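Local coordinates for protein 3-deoxy-manno-octulosonate cytidylyltransferase (Escherichia coli, PDB 1H7E) that catalyses the transfer of CMP from CTP to the eight-carbon sugar KDO, probably activating it for incorporation into bacterial lipopolysaccharide, at residues 8-12 against 49-55; 29-33 against 95-100; 117-123 against 176-182; 147-153 against 211-216. All blocks are in the same frame, centred on the assembly; numbering follows the deposited sequence.

Interaction 1. Residues 8-12 against 49-55; sequences PARYG and ATDDPRV
P8 and A49 form a parallel bridge near the ends of their strands, and two hydrogen bonds extend the pairing to A9 and T50. The amide of A9 donates to A49 O (N to O 2.9 Å, 163° at the hydrogen), and T50 OG1 donates to A9 O at 2.9 Å. T50 OG1 in turn accepts from D52 N, forming an ST turn.

R10 NH2 stands 3.3 Å from D51 OD2, but the oxygen lies over the guanidinium face, so this salt bridge rests on charge rather than on a directed N-H. R54, by contrast, grips D52 side-on: NE meets OD1 on its syn side at 3.1 Å, while NH2 approaches OD2 from above the carboxylate plane. R54 N also donates to OD1, capping helix 53-61.

Thus held, the R54 guanidinium lies flat over the Y11 ring, a cation-pi stack with CZ 3.6 Å from the ring centroid and planes 15° apart. With an alanine here in place of D52, the guanidinium would lose its clamp and the helix its side-chain cap, and R54 would probably turn off the ring. Apolar packing completes the contact: V55 CG2 meets Y11 CB at 3.9 Å, and V55 CG1 faces A9 CB.

The arrangement is that of adjacent parallel strands in a Rossmann-like nucleotidyltransferase sheet, where the loop after the first strand probably embraces the nucleotide, as in related enzymes.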
loop_
_atom_site.group_PDB
_atom_site.type_symbol
_atom_site.label_atom_id
_atom_site.label_comp_id
_atom_site.label_asym_id
_atom_site.label_seq_id
_atom_site.Cartn_x
_atom_site.Cartn_y
_atom_site.Cartn_z
ATOM N N PRO A 8 -15.916 21.432 6.041
ATOM C CA PRO A 8 -16.331 21.790 4.675
ATOM C C PRO A 8 -17.832 21.528 4.597
ATOM O O PRO A 8 -18.291 20.440 4.953
ATOM C CB PRO A 8 -15.589 20.766 3.806
ATOM C CG PRO A 8 -14.413 20.398 4.615
ATOM C CD PRO A 8 -14.984 20.292 6.011
ATOM N N ALA A 9 -18.603 22.505 4.147
ATOM C CA ALA A 9 -20.044 22.324 4.078
ATOM C C ALA A 9 -20.633 22.947 2.832
ATOM O O ALA A 9 -21.078 24.094 2.857
ATOM C CB ALA A 9 -20.711 22.908 5.325
ATOM N N ARG A 10 -20.605 22.204 1.730
ATOM C CA ARG A 10 -21.185 22.698 0.492
ATOM C C ARG A 10 -22.651 22.239 0.341
ATOM O O ARG A 10 -22.993 21.076 0.598
ATOM C CB ARG A 10 -20.303 22.366 -0.725
ATOM C CG ARG A 10 -19.724 20.961 -0.793
ATOM C CD ARG A 10 -18.641 20.876 -1.877
ATOM N NE ARG A 10 -19.078 21.433 -3.161
ATOM C CZ ARG A 10 -18.281 22.066 -4.027
ATOM N NH1 ARG A 10 -16.989 22.228 -3.760
ATOM N NH2 ARG A 10 -18.782 22.564 -5.152
ATOM N N TYR A 11 -23.514 23.207 0.023
ATOM C CA TYR A 11 -24.958 23.011 -0.138
ATOM C C TYR A 11 -25.304 22.005 -1.230
ATOM O O TYR A 11 -25.877 20.944 -0.957
ATOM C CB TYR A 11 -25.617 24.367 -0.445
ATOM C CG TYR A 11 -27.135 24.386 -0.428
ATOM C CD1 TYR A 11 -27.830 24.896 0.670
ATOM C CD2 TYR A 11 -27.876 23.934 -1.524
ATOM C CE1 TYR A 11 -29.225 24.959 0.676
ATOM C CE2 TYR A 11 -29.271 23.990 -1.526
ATOM C CZ TYR A 11 -29.936 24.505 -0.424
ATOM O OH TYR A 11 -31.310 24.563 -0.420
ATOM N N GLY A 12 -24.941 22.360 -2.463
ATOM C CA GLY A 12 -25.206 21.528 -3.625
ATOM C C GLY A 12 -24.744 20.086 -3.537
ATOM O O GLY A 12 -23.566 19.792 -3.296
ATOM N N ALA A 49 -16.296 25.945 6.337
ATOM C CA ALA A 49 -15.804 26.455 5.062
ATOM C C ALA A 49 -16.878 26.151 4.031
ATOM O O ALA A 49 -17.234 24.989 3.816
ATOM C CB ALA A 49 -14.486 25.777 4.692
ATOM N N THR A 50 -17.426 27.192 3.415
ATOM C CA THR A 50 -18.486 26.988 2.451
ATOM C C THR A 50 -18.339 27.857 1.227
ATOM O O THR A 50 -17.540 28.794 1.209
ATOM C CB THR A 50 -19.863 27.238 3.096
ATOM O OG1 THR A 50 -20.898 26.878 2.176
ATOM C CG2 THR A 50 -20.031 28.687 3.469
ATOM N N ASP A 51 -19.080 27.494 0.185
ATOM C CA ASP A 51 -19.083 28.235 -1.074
ATOM C C ASP A 51 -20.491 28.777 -1.372
ATOM O O ASP A 51 -20.716 29.391 -2.421
ATOM C CB ASP A 51 -18.577 27.357 -2.243
ATOM C CG ASP A 51 -19.411 26.084 -2.463
ATOM O OD1 ASP A 51 -20.310 25.776 -1.652
ATOM O OD2 ASP A 51 -19.151 25.377 -3.466
ATOM N N ASP A 52 -21.403 28.602 -0.413
ATOM C CA ASP A 52 -22.790 29.030 -0.560
ATOM C C ASP A 52 -23.260 29.960 0.569
ATOM O O ASP A 52 -23.149 29.611 1.745
ATOM C CB ASP A 52 -23.686 27.785 -0.635
ATOM C CG ASP A 52 -25.097 28.107 -1.079
ATOM O OD1 ASP A 52 -25.913 28.443 -0.205
ATOM O OD2 ASP A 52 -25.384 28.029 -2.297
ATOM N N PRO A 53 -23.826 31.139 0.218
ATOM C CA PRO A 53 -24.320 32.131 1.189
ATOM C C PRO A 53 -25.454 31.639 2.087
ATOM O O PRO A 53 -25.632 32.143 3.199
ATOM C CB PRO A 53 -24.761 33.303 0.301
ATOM C CG PRO A 53 -25.126 32.637 -0.992
ATOM C CD PRO A 53 -24.019 31.626 -1.161
ATOM N N ARG A 54 -26.223 30.665 1.610
ATOM C CA ARG A 54 -27.319 30.114 2.407
ATOM C C ARG A 54 -26.745 29.361 3.615
ATOM O O ARG A 54 -27.265 29.473 4.739
ATOM C CB ARG A 54 -28.200 29.188 1.553
ATOM C CG ARG A 54 -28.899 29.891 0.390
ATOM C CD ARG A 54 -29.657 28.913 -0.519
ATOM N NE ARG A 54 -28.767 28.120 -1.375
ATOM C CZ ARG A 54 -29.166 27.350 -2.389
ATOM N NH1 ARG A 54 -30.456 27.250 -2.702
ATOM N NH2 ARG A 54 -28.266 26.672 -3.094
ATOM N N VAL A 55 -25.646 28.634 3.385
ATOM C CA VAL A 55 -24.977 27.880 4.441
ATOM C C VAL A 55 -24.263 28.848 5.385
ATOM O O VAL A 55 -24.323 28.695 6.612
ATOM C CB VAL A 55 -23.966 26.842 3.859
ATOM C CG1 VAL A 55 -23.145 26.194 4.971
ATOM C CG2 VAL A 55 -24.701 25.770 3.106
HETATM O O HOH W 1 -22.226 24.311 -2.596
#

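Interaction 2. Residues 29-33 against 95-100; sequences MIQHV and LQGDEP
M29 reaches from its helix to the turn at G97 and D98, and the contact it makes is wholly van der Waals. Its CG stands anti to the backbone N (chi1 178°), which carries the chain away from CB toward the loop, and it comes 3.9 Å from G97 O. The sulfur follows, with SD beside the CA of D98 and 4.0 Å from P100 CD. A bend at the last torsion (chi3 65°) then lays the methyl CE alongside the turn, 3.7 Å from D98 CA and near both D98 CB and G97 O.

One helical turn on, V33 spreads its two methyls over the same loop. CG1 meets Q96 O at 3.9 Å and has L95 CD1 farther along; CG2 touches G97 O at 3.8 Å, E99 O and P100 CA. G97 O is therefore buried among carbon atoms of M29, I30 and V33 and has no polar partner in the model. H32, between them in sequence, places its CB 4.0 Å from P100 CB, while its imidazole NE2 turns to I24 O.

The type I turn from Q96 to E99 brings this string of backbone carbonyls up to the helix, and the D98 carboxylate is salt-bridged to K19. Helix 29-38 is thereby packed against the loop that joins strand 91-94 to helix 104-116. I30 and V33 also touch I7 of strand 3-8, and helix 227-243 covers H32 and P100 through M237.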
loop_
_atom_site.group_PDB
_atom_site.type_symbol
_atom_site.label_atom_id
_atom_site.label_comp_id
_atom_site.label_asym_id
_atom_site.label_seq_id
_atom_site.Cartn_x
_atom_site.Cartn_y
_atom_site.Cartn_z
ATOM N N MET A 29 -28.229 19.826 10.095
ATOM C CA MET A 29 -27.147 18.864 10.249
ATOM C C MET A 29 -25.806 19.529 10.563
ATOM O O MET A 29 -25.078 19.075 11.464
ATOM C CB MET A 29 -27.021 17.969 9.018
ATOM C CG MET A 29 -25.869 16.975 9.133
ATOM S SD MET A 29 -25.934 15.699 7.891
ATOM C CE MET A 29 -25.681 16.691 6.394
ATOM N N ILE A 30 -25.514 20.621 9.853
ATOM C CA ILE A 30 -24.266 21.368 10.051
ATOM C C ILE A 30 -24.105 21.846 11.520
ATOM O O ILE A 30 -22.981 21.871 12.057
ATOM C CB ILE A 30 -24.139 22.530 9.012
ATOM C CG1 ILE A 30 -22.707 23.061 8.949
ATOM C CG2 ILE A 30 -25.086 23.649 9.337
ATOM C CD1 ILE A 30 -21.692 22.033 8.489
ATOM N N GLN A 31 -25.224 22.117 12.202
ATOM C CA GLN A 31 -25.145 22.547 13.598
ATOM C C GLN A 31 -24.694 21.416 14.541
ATOM O O GLN A 31 -23.899 21.648 15.465
ATOM C CB GLN A 31 -26.467 23.150 14.070
ATOM C CG GLN A 31 -26.391 23.667 15.528
ATOM C CD GLN A 31 -27.634 24.442 15.945
ATOM O OE1 GLN A 31 -28.407 24.889 15.102
ATOM N NE2 GLN A 31 -27.835 24.584 17.241
ATOM N N HIS A 32 -25.174 20.193 14.290
ATOM C CA HIS A 32 -24.800 19.033 15.107
ATOM C C HIS A 32 -23.301 18.777 15.020
ATOM O O HIS A 32 -22.646 18.479 16.033
ATOM C CB HIS A 32 -25.545 17.777 14.639
ATOM C CG HIS A 32 -26.992 17.766 15.000
ATOM N ND1 HIS A 32 -27.437 17.498 16.279
ATOM C CD2 HIS A 32 -28.098 18.003 14.255
ATOM C CE1 HIS A 32 -28.757 17.570 16.303
ATOM N NE2 HIS A 32 -29.181 17.873 15.090
ATOM N N VAL A 33 -22.758 18.899 13.805
ATOM C CA VAL A 33 -21.327 18.693 13.605
ATOM C C VAL A 33 -20.542 19.784 14.318
ATOM O O VAL A 33 -19.539 19.515 14.995
ATOM C CB VAL A 33 -20.949 18.674 12.100
ATOM C CG1 VAL A 33 -19.427 18.495 11.941
ATOM C CG2 VAL A 33 -21.689 17.541 11.394
ATOM N N LEU A 95 -12.988 17.862 9.190
ATOM C CA LEU A 95 -14.122 17.006 9.544
ATOM C C LEU A 95 -15.155 17.072 8.446
ATOM O O LEU A 95 -15.379 18.131 7.882
ATOM C CB LEU A 95 -14.832 17.530 10.784
ATOM C CG LEU A 95 -14.304 17.286 12.180
ATOM C CD1 LEU A 95 -15.430 17.628 13.154
ATOM C CD2 LEU A 95 -13.914 15.837 12.340
ATOM N N GLN A 96 -15.870 15.981 8.211
ATOM C CA GLN A 96 -16.913 15.993 7.186
ATOM C C GLN A 96 -18.210 16.634 7.709
ATOM O O GLN A 96 -18.660 16.334 8.813
ATOM C CB GLN A 96 -17.151 14.577 6.659
ATOM C CG GLN A 96 -15.933 14.012 5.916
ATOM C CD GLN A 96 -15.288 15.051 4.991
ATOM O OE1 GLN A 96 -15.903 15.499 4.017
ATOM N NE2 GLN A 96 -14.060 15.466 5.320
ATOM N N GLY A 97 -18.791 17.528 6.915
ATOM C CA GLY A 97 -19.996 18.220 7.326
ATOM C C GLY A 97 -21.252 17.379 7.295
ATOM O O GLY A 97 -22.328 17.871 7.659
ATOM N N ASP A 98 -21.118 16.116 6.885
ATOM C CA ASP A 98 -22.264 15.202 6.792
ATOM C C ASP A 98 -22.241 13.974 7.722
ATOM O O ASP A 98 -22.977 13.004 7.508
ATOM C CB ASP A 98 -22.527 14.783 5.326
ATOM C CG ASP A 98 -21.357 14.015 4.696
ATOM O OD1 ASP A 98 -20.328 13.779 5.366
ATOM O OD2 ASP A 98 -21.471 13.641 3.511
ATOM N N GLU A 99 -21.399 14.016 8.751
ATOM C CA GLU A 99 -21.333 12.926 9.720
ATOM C C GLU A 99 -21.657 13.538 11.087
ATOM O O GLU A 99 -20.765 13.824 11.896
ATOM C CB GLU A 99 -19.949 12.270 9.723
ATOM C CG GLU A 99 -19.609 11.487 8.455
ATOM C CD GLU A 99 -18.179 10.938 8.476
ATOM O OE1 GLU A 99 -17.821 10.240 9.453
ATOM O OE2 GLU A 99 -17.404 11.212 7.525
ATOM N N PRO A 100 -22.955 13.741 11.367
ATOM C CA PRO A 100 -23.415 14.329 12.635
ATOM C C PRO A 100 -23.143 13.499 13.887
ATOM O O PRO A 100 -23.205 14.010 15.001
ATOM C CB PRO A 100 -24.921 14.482 12.402
ATOM C CG PRO A 100 -25.242 13.270 11.568
ATOM C CD PRO A 100 -24.101 13.285 10.555
#

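Interaction 3. Residues 117-123 against 176-182; sequences DPALPVA and YAYRRDV
R179 NH1 is held by several backbone carbonyls at once. Its bond to L120 O is 2.9 Å long, runs in the carbonyl plane on a lone pair, and has an N-H...O angle of 157°; D117 O gives a second, weak bond at 3.2 Å, and M114 O of helix 104-116 a third. A bend at chi2 (103°) directs the guanidinium into the turn of D117 to L120. There P118 O lies over the centre of the R179 guanidinium, 3.7 Å from CZ.

Next along the chain the backbones pair as antiparallel strands. R179 N donates to P121 O, and A123 and A177 form a hydrogen-bonded pair, each amide bonded to the other's carbonyl at 3.0 Å. In the adjoining non-hydrogen-bonded pair, V122 and Y178 lie side by side, with V122 CG2 4.0 Å from Y178 CD1. V182, in the first turn of the helix, closes this side: its CG2 packs 3.6 Å from P121 CB and its CG1 meets V122 CG2.

Strands 122-129 and 169-179 are thus neighbours in the central sheet. Helix 104-116 covers A123 and A177 through L110 and M114, while helix 76-86 packs on Y178 through T77 and L80.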
loop_
_atom_site.group_PDB
_atom_site.type_symbol
_atom_site.label_atom_id
_atom_site.label_comp_id
_atom_site.label_asym_id
_atom_site.label_seq_id
_atom_site.Cartn_x
_atom_site.Cartn_y
_atom_site.Cartn_z
ATOM N N ASP A 117 3.942 13.096 18.004
ATOM C CA ASP A 117 4.994 12.933 17.007
ATOM C C ASP A 117 5.018 14.179 16.104
ATOM O O ASP A 117 4.238 14.299 15.150
ATOM C CB ASP A 117 4.779 11.652 16.185
ATOM C CG ASP A 117 5.909 11.387 15.196
ATOM O OD1 ASP A 117 6.834 12.222 15.102
ATOM O OD2 ASP A 117 5.878 10.343 14.499
ATOM N N PRO A 118 5.938 15.121 16.395
ATOM C CA PRO A 118 6.134 16.386 15.674
ATOM C C PRO A 118 6.519 16.227 14.202
ATOM O O PRO A 118 6.306 17.138 13.402
ATOM C CB PRO A 118 7.266 17.053 16.464
ATOM C CG PRO A 118 7.111 16.468 17.856
ATOM C CD PRO A 118 6.864 15.028 17.541
ATOM N N ALA A 119 7.102 15.082 13.855
ATOM C CA ALA A 119 7.520 14.801 12.481
ATOM C C ALA A 119 6.415 14.233 11.597
ATOM O O ALA A 119 6.626 14.083 10.400
ATOM C CB ALA A 119 8.691 13.849 12.478
ATOM N N LEU A 120 5.269 13.884 12.194
ATOM C CA LEU A 120 4.134 13.309 11.467
ATOM C C LEU A 120 3.418 14.371 10.640
ATOM O O LEU A 120 2.870 15.324 11.186
ATOM C CB LEU A 120 3.171 12.633 12.449
ATOM C CG LEU A 120 1.959 11.941 11.821
ATOM C CD1 LEU A 120 2.392 10.858 10.798
ATOM C CD2 LEU A 120 1.107 11.339 12.947
ATOM N N PRO A 121 3.369 14.196 9.309
ATOM C CA PRO A 121 2.702 15.204 8.483
ATOM C C PRO A 121 1.180 15.153 8.448
ATOM O O PRO A 121 0.521 16.198 8.456
ATOM C CB PRO A 121 3.280 14.950 7.079
ATOM C CG PRO A 121 4.407 13.926 7.291
ATOM C CD PRO A 121 3.977 13.148 8.474
ATOM N N VAL A 122 0.629 13.938 8.373
ATOM C CA VAL A 122 -0.812 13.728 8.242
ATOM C C VAL A 122 -1.249 12.517 9.052
ATOM O O VAL A 122 -0.509 11.532 9.164
ATOM C CB VAL A 122 -1.188 13.439 6.754
ATOM C CG1 VAL A 122 -2.703 13.323 6.573
ATOM C CG2 VAL A 122 -0.593 14.502 5.815
ATOM N N ALA A 123 -2.440 12.609 9.637
ATOM C CA ALA A 123 -3.012 11.508 10.411
ATOM C C ALA A 123 -4.485 11.363 10.016
ATOM O O ALA A 123 -5.121 12.325 9.579
ATOM C CB ALA A 123 -2.869 11.754 11.903
ATOM N N TYR A 176 -9.237 13.918 8.677
ATOM C CA TYR A 176 -7.792 14.115 8.573
ATOM C C TYR A 176 -7.257 15.254 9.426
ATOM O O TYR A 176 -7.983 16.212 9.690
ATOM C CB TYR A 176 -7.425 14.481 7.135
ATOM C CG TYR A 176 -7.753 13.459 6.079
ATOM C CD1 TYR A 176 -9.014 13.430 5.481
ATOM C CD2 TYR A 176 -6.785 12.559 5.634
ATOM C CE1 TYR A 176 -9.303 12.526 4.452
ATOM C CE2 TYR A 176 -7.057 11.653 4.606
ATOM C CZ TYR A 176 -8.309 11.646 4.024
ATOM O OH TYR A 176 -8.567 10.785 2.989
ATOM N N ALA A 177 -6.002 15.129 9.856
ATOM C CA ALA A 177 -5.284 16.183 10.591
ATOM C C ALA A 177 -4.047 16.443 9.715
ATOM O O ALA A 177 -3.322 15.508 9.349
ATOM C CB ALA A 177 -4.861 15.721 11.982
ATOM N N TYR A 178 -3.834 17.697 9.334
ATOM C CA TYR A 178 -2.695 18.066 8.499
ATOM C C TYR A 178 -1.842 19.092 9.189
ATOM O O TYR A 178 -2.369 20.013 9.788
ATOM C CB TYR A 178 -3.144 18.756 7.206
ATOM C CG TYR A 178 -4.035 17.953 6.305
ATOM C CD1 TYR A 178 -3.495 17.145 5.300
ATOM C CD2 TYR A 178 -5.415 18.044 6.407
ATOM C CE1 TYR A 178 -4.310 16.459 4.418
ATOM C CE2 TYR A 178 -6.245 17.347 5.519
ATOM C CZ TYR A 178 -5.677 16.565 4.532
ATOM O OH TYR A 178 -6.475 15.901 3.638
ATOM N N ARG A 179 -0.529 18.931 9.088
ATOM C CA ARG A 179 0.425 19.907 9.600
ATOM C C ARG A 179 0.346 21.072 8.580
ATOM O O ARG A 179 0.069 20.860 7.383
ATOM C CB ARG A 179 1.833 19.323 9.562
ATOM C CG ARG A 179 2.650 19.603 10.766
ATOM C CD ARG A 179 2.703 18.378 11.616
ATOM N NE ARG A 179 2.831 18.718 13.028
ATOM C CZ ARG A 179 2.729 17.838 14.020
ATOM N NH1 ARG A 179 2.498 16.548 13.751
ATOM N NH2 ARG A 179 2.821 18.257 15.282
ATOM N N ARG A 180 0.574 22.300 9.047
ATOM C CA ARG A 180 0.515 23.478 8.182
ATOM C C ARG A 180 1.415 23.386 6.936
ATOM O O ARG A 180 0.985 23.714 5.817
ATOM C CB ARG A 180 0.862 24.738 9.003
ATOM C CG ARG A 180 0.734 26.042 8.232
ATOM C CD ARG A 180 0.925 27.269 9.137
ATOM N NE ARG A 180 1.025 28.496 8.348
ATOM C CZ ARG A 180 -0.003 29.243 7.943
ATOM N NH1 ARG A 180 -1.246 28.926 8.257
ATOM N NH2 ARG A 180 0.215 30.278 7.140
ATOM N N ASP A 181 2.648 22.927 7.112
ATOM C CA ASP A 181 3.572 22.840 5.978
ATOM C C ASP A 181 3.122 21.904 4.856
ATOM O O ASP A 181 3.498 22.111 3.704
ATOM C CB ASP A 181 5.001 22.519 6.431
ATOM C CG ASP A 181 5.093 21.234 7.230
ATOM O OD1 ASP A 181 5.440 21.295 8.426
ATOM O OD2 ASP A 181 4.842 20.152 6.660
ATOM N N VAL A 182 2.275 20.919 5.165
ATOM C CA VAL A 182 1.776 20.011 4.127
ATOM C C VAL A 182 0.815 20.757 3.218
ATOM O O VAL A 182 0.882 20.644 1.992
ATOM C CB VAL A 182 1.058 18.773 4.730
ATOM C CG1 VAL A 182 0.449 17.918 3.616
ATOM C CG2 VAL A 182 2.053 17.944 5.523
#

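Interaction 4. Residues 147-153 against 211-216; sequences RQDALYF and NIRTFE
D149 OD1 is shared by two side chains that reach it from opposite faces of the carboxylate. R213 NE donates at 2.9 Å from the syn side, helped by a weak bond from NH2, with the guanidinium nearly coplanar with the carboxylate. N211 ND2 donates at 3.0 Å from well above that plane, its amide turned 78° to the carboxylate.

The backbone sets these groups in place. A150 N donates to I212 O and T214 N to Q148 O, both at 2.9 Å and nearly straight (175° and 174°). Around them, water 3 joins A150 O, N211 OD1 and I212 N, and F153 CE1 rests 4.1 Å from I212 CD1.

Farther out, R147 NE forms a weak salt bridge with D149 OD2, and R213 NH1 is bound by D117, which makes a network of charges. A leucine in place of R213 would leave D149 and D117 without their shared cation, and the D149 carboxylate would probably be freer to turn.

Strand 212-216, outermost in this chain's main sheet, runs beside strand 122-129. The segment 147-153 comes across it from the hairpin of strands 141-144 and 150-154, helix 203-207 packs on F153 and I212 through M206, and Y152 touches P159 of the second subunit.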
loop_
_atom_site.group_PDB
_atom_site.type_symbol
_atom_site.label_atom_id
_atom_site.label_comp_id
_atom_site.label_asym_id
_atom_site.label_seq_id
_atom_site.Cartn_x
_atom_site.Cartn_y
_atom_site.Cartn_z
ATOM N N ARG A 147 3.994 0.559 12.673
ATOM C CA ARG A 147 3.916 1.905 13.238
ATOM C C ARG A 147 2.538 2.518 12.968
ATOM O O ARG A 147 2.270 3.665 13.326
ATOM C CB ARG A 147 4.989 2.800 12.620
ATOM C CG ARG A 147 6.402 2.485 13.053
ATOM C CD ARG A 147 7.369 3.579 12.616
ATOM N NE ARG A 147 7.678 3.536 11.185
ATOM C CZ ARG A 147 8.568 2.711 10.624
ATOM N NH1 ARG A 147 9.250 1.837 11.355
ATOM N NH2 ARG A 147 8.805 2.789 9.323
ATOM N N GLN A 148 1.656 1.739 12.357
ATOM C CA GLN A 148 0.319 2.209 11.997
ATOM C C GLN A 148 0.321 3.164 10.805
ATOM O O GLN A 148 -0.660 3.841 10.540
ATOM C CB GLN A 148 -0.401 2.843 13.190
ATOM C CG GLN A 148 -0.592 1.893 14.330
ATOM C CD GLN A 148 -1.618 2.414 15.295
ATOM O OE1 GLN A 148 -1.384 3.397 16.012
ATOM N NE2 GLN A 148 -2.788 1.788 15.294
ATOM N N ASP A 149 1.445 3.250 10.113
ATOM C CA ASP A 149 1.513 4.073 8.913
ATOM C C ASP A 149 0.768 3.337 7.808
ATOM O O ASP A 149 0.878 2.113 7.692
ATOM C CB ASP A 149 2.960 4.251 8.465
ATOM C CG ASP A 149 3.779 5.078 9.441
ATOM O OD1 ASP A 149 3.199 5.905 10.183
ATOM O OD2 ASP A 149 5.011 4.914 9.431
ATOM N N ALA A 150 0.045 4.069 6.973
ATOM C CA ALA A 150 -0.675 3.439 5.877
ATOM C C ALA A 150 0.275 3.002 4.770
ATOM O O ALA A 150 1.252 3.703 4.448
ATOM C CB ALA A 150 -1.728 4.389 5.312
ATOM N N LEU A 151 0.037 1.795 4.248
ATOM C CA LEU A 151 0.826 1.275 3.121
ATOM C C LEU A 151 0.079 1.660 1.830
ATOM O O LEU A 151 0.678 2.108 0.862
ATOM C CB LEU A 151 0.968 -0.263 3.199
ATOM C CG LEU A 151 1.796 -0.791 4.375
ATOM C CD1 LEU A 151 1.877 -2.320 4.287
ATOM C CD2 LEU A 151 3.186 -0.170 4.357
ATOM N N TYR A 152 -1.236 1.516 1.846
ATOM C CA TYR A 152 -2.053 1.844 0.672
ATOM C C TYR A 152 -3.523 1.922 1.088
ATOM O O TYR A 152 -3.912 1.361 2.123
ATOM C CB TYR A 152 -1.847 0.762 -0.432
ATOM C CG TYR A 152 -2.483 1.056 -1.789
ATOM C CD1 TYR A 152 -2.112 2.180 -2.525
ATOM C CD2 TYR A 152 -3.470 0.224 -2.322
ATOM C CE1 TYR A 152 -2.706 2.474 -3.743
ATOM C CE2 TYR A 152 -4.071 0.515 -3.559
ATOM C CZ TYR A 152 -3.679 1.646 -4.253
ATOM O OH TYR A 152 -4.265 1.971 -5.445
ATOM N N PHE A 153 -4.323 2.654 0.303
ATOM C CA PHE A 153 -5.773 2.806 0.509
ATOM C C PHE A 153 -6.368 2.314 -0.820
ATOM O O PHE A 153 -5.877 2.692 -1.881
ATOM C CB PHE A 153 -6.203 4.283 0.643
ATOM C CG PHE A 153 -5.731 4.966 1.896
ATOM C CD1 PHE A 153 -4.453 5.538 1.960
ATOM C CD2 PHE A 153 -6.570 5.050 3.002
ATOM C CE1 PHE A 153 -3.997 6.190 3.123
ATOM C CE2 PHE A 153 -6.139 5.698 4.178
ATOM C CZ PHE A 153 -4.848 6.265 4.235
ATOM N N ASN A 211 3.999 10.627 4.521
ATOM C CA ASN A 211 3.459 9.613 5.406
ATOM C C ASN A 211 2.115 9.954 6.029
ATOM O O ASN A 211 1.889 11.075 6.477
ATOM C CB ASN A 211 4.462 9.299 6.517
ATOM C CG ASN A 211 3.997 8.166 7.407
ATOM O OD1 ASN A 211 3.669 7.085 6.921
ATOM N ND2 ASN A 211 3.928 8.423 8.718
ATOM N N ILE A 212 1.217 8.974 6.046
ATOM C CA ILE A 212 -0.093 9.165 6.638
ATOM C C ILE A 212 -0.253 8.091 7.714
ATOM O O ILE A 212 -0.248 6.896 7.395
ATOM C CB ILE A 212 -1.217 9.013 5.601
ATOM C CG1 ILE A 212 -1.053 10.012 4.453
ATOM C CG2 ILE A 212 -2.588 9.142 6.284
ATOM C CD1 ILE A 212 -2.089 9.785 3.327
ATOM N N ARG A 213 -0.295 8.503 8.983
ATOM C CA ARG A 213 -0.481 7.550 10.067
ATOM C C ARG A 213 -1.976 7.382 10.278
ATOM O O ARG A 213 -2.718 8.355 10.327
ATOM C CB ARG A 213 0.231 7.988 11.341
ATOM C CG ARG A 213 0.144 6.935 12.449
ATOM C CD ARG A 213 1.293 7.059 13.447
ATOM N NE ARG A 213 2.589 6.872 12.794
ATOM C CZ ARG A 213 3.696 7.546 13.088
ATOM N NH1 ARG A 213 3.691 8.470 14.054
ATOM N NH2 ARG A 213 4.799 7.330 12.373
ATOM N N THR A 214 -2.419 6.137 10.413
ATOM C CA THR A 214 -3.840 5.825 10.525
ATOM C C THR A 214 -4.172 5.148 11.841
ATOM O O THR A 214 -3.910 3.950 11.978
ATOM C CB THR A 214 -4.272 4.896 9.319
ATOM O OG1 THR A 214 -3.813 5.466 8.090
ATOM C CG2 THR A 214 -5.772 4.791 9.203
ATOM N N PHE A 215 -4.803 5.900 12.755
ATOM C CA PHE A 215 -5.217 5.434 14.092
ATOM C C PHE A 215 -6.542 4.681 14.142
ATOM O O PHE A 215 -7.567 5.148 13.647
ATOM C CB PHE A 215 -5.305 6.601 15.078
ATOM C CG PHE A 215 -4.032 7.367 15.212
ATOM C CD1 PHE A 215 -3.073 6.985 16.140
ATOM C CD2 PHE A 215 -3.778 8.453 14.386
ATOM C CE1 PHE A 215 -1.876 7.672 16.243
ATOM C CE2 PHE A 215 -2.581 9.148 14.482
ATOM C CZ PHE A 215 -1.626 8.756 15.412
ATOM N N GLU A 216 -6.531 3.544 14.829
ATOM C CA GLU A 216 -7.726 2.723 14.941
ATOM C C GLU A 216 -8.670 3.130 16.082
ATOM O O GLU A 216 -8.226 3.335 17.208
ATOM C CB GLU A 216 -7.321 1.247 15.088
ATOM C CG GLU A 216 -8.504 0.317 14.975
ATOM C CD GLU A 216 -8.149 -1.146 15.109
ATOM O OE1 GLU A 216 -6.992 -1.541 14.886
ATOM O OE2 GLU A 216 -9.065 -1.910 15.434
HETATM O O HOH W 2 -4.319 3.053 16.673
HETATM O O HOH W 3 1.995 6.293 4.772
#

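From the N terminus, interaction 1 closes a loop from the end of strand 3-8 to strand 45-50 and the helix after it. Interaction 2 opens within that span, at helix 29-38, and closes beyond it after strand 91-94, so the two cross; they touch where A9 CB packs on I30 CD1. Interactions 3 and 4 come after both and cross each other: 147-153 lies within the loop closed by 117-123 and 176-182, and 211-216 past it. They touch through D117 with R213. The first pair joins strands 3-8 and 45-50 and sets helix 29-38 against the loop after strand 91-94; the second joins the sheet's far edge to the hairpin beside the dimer partner.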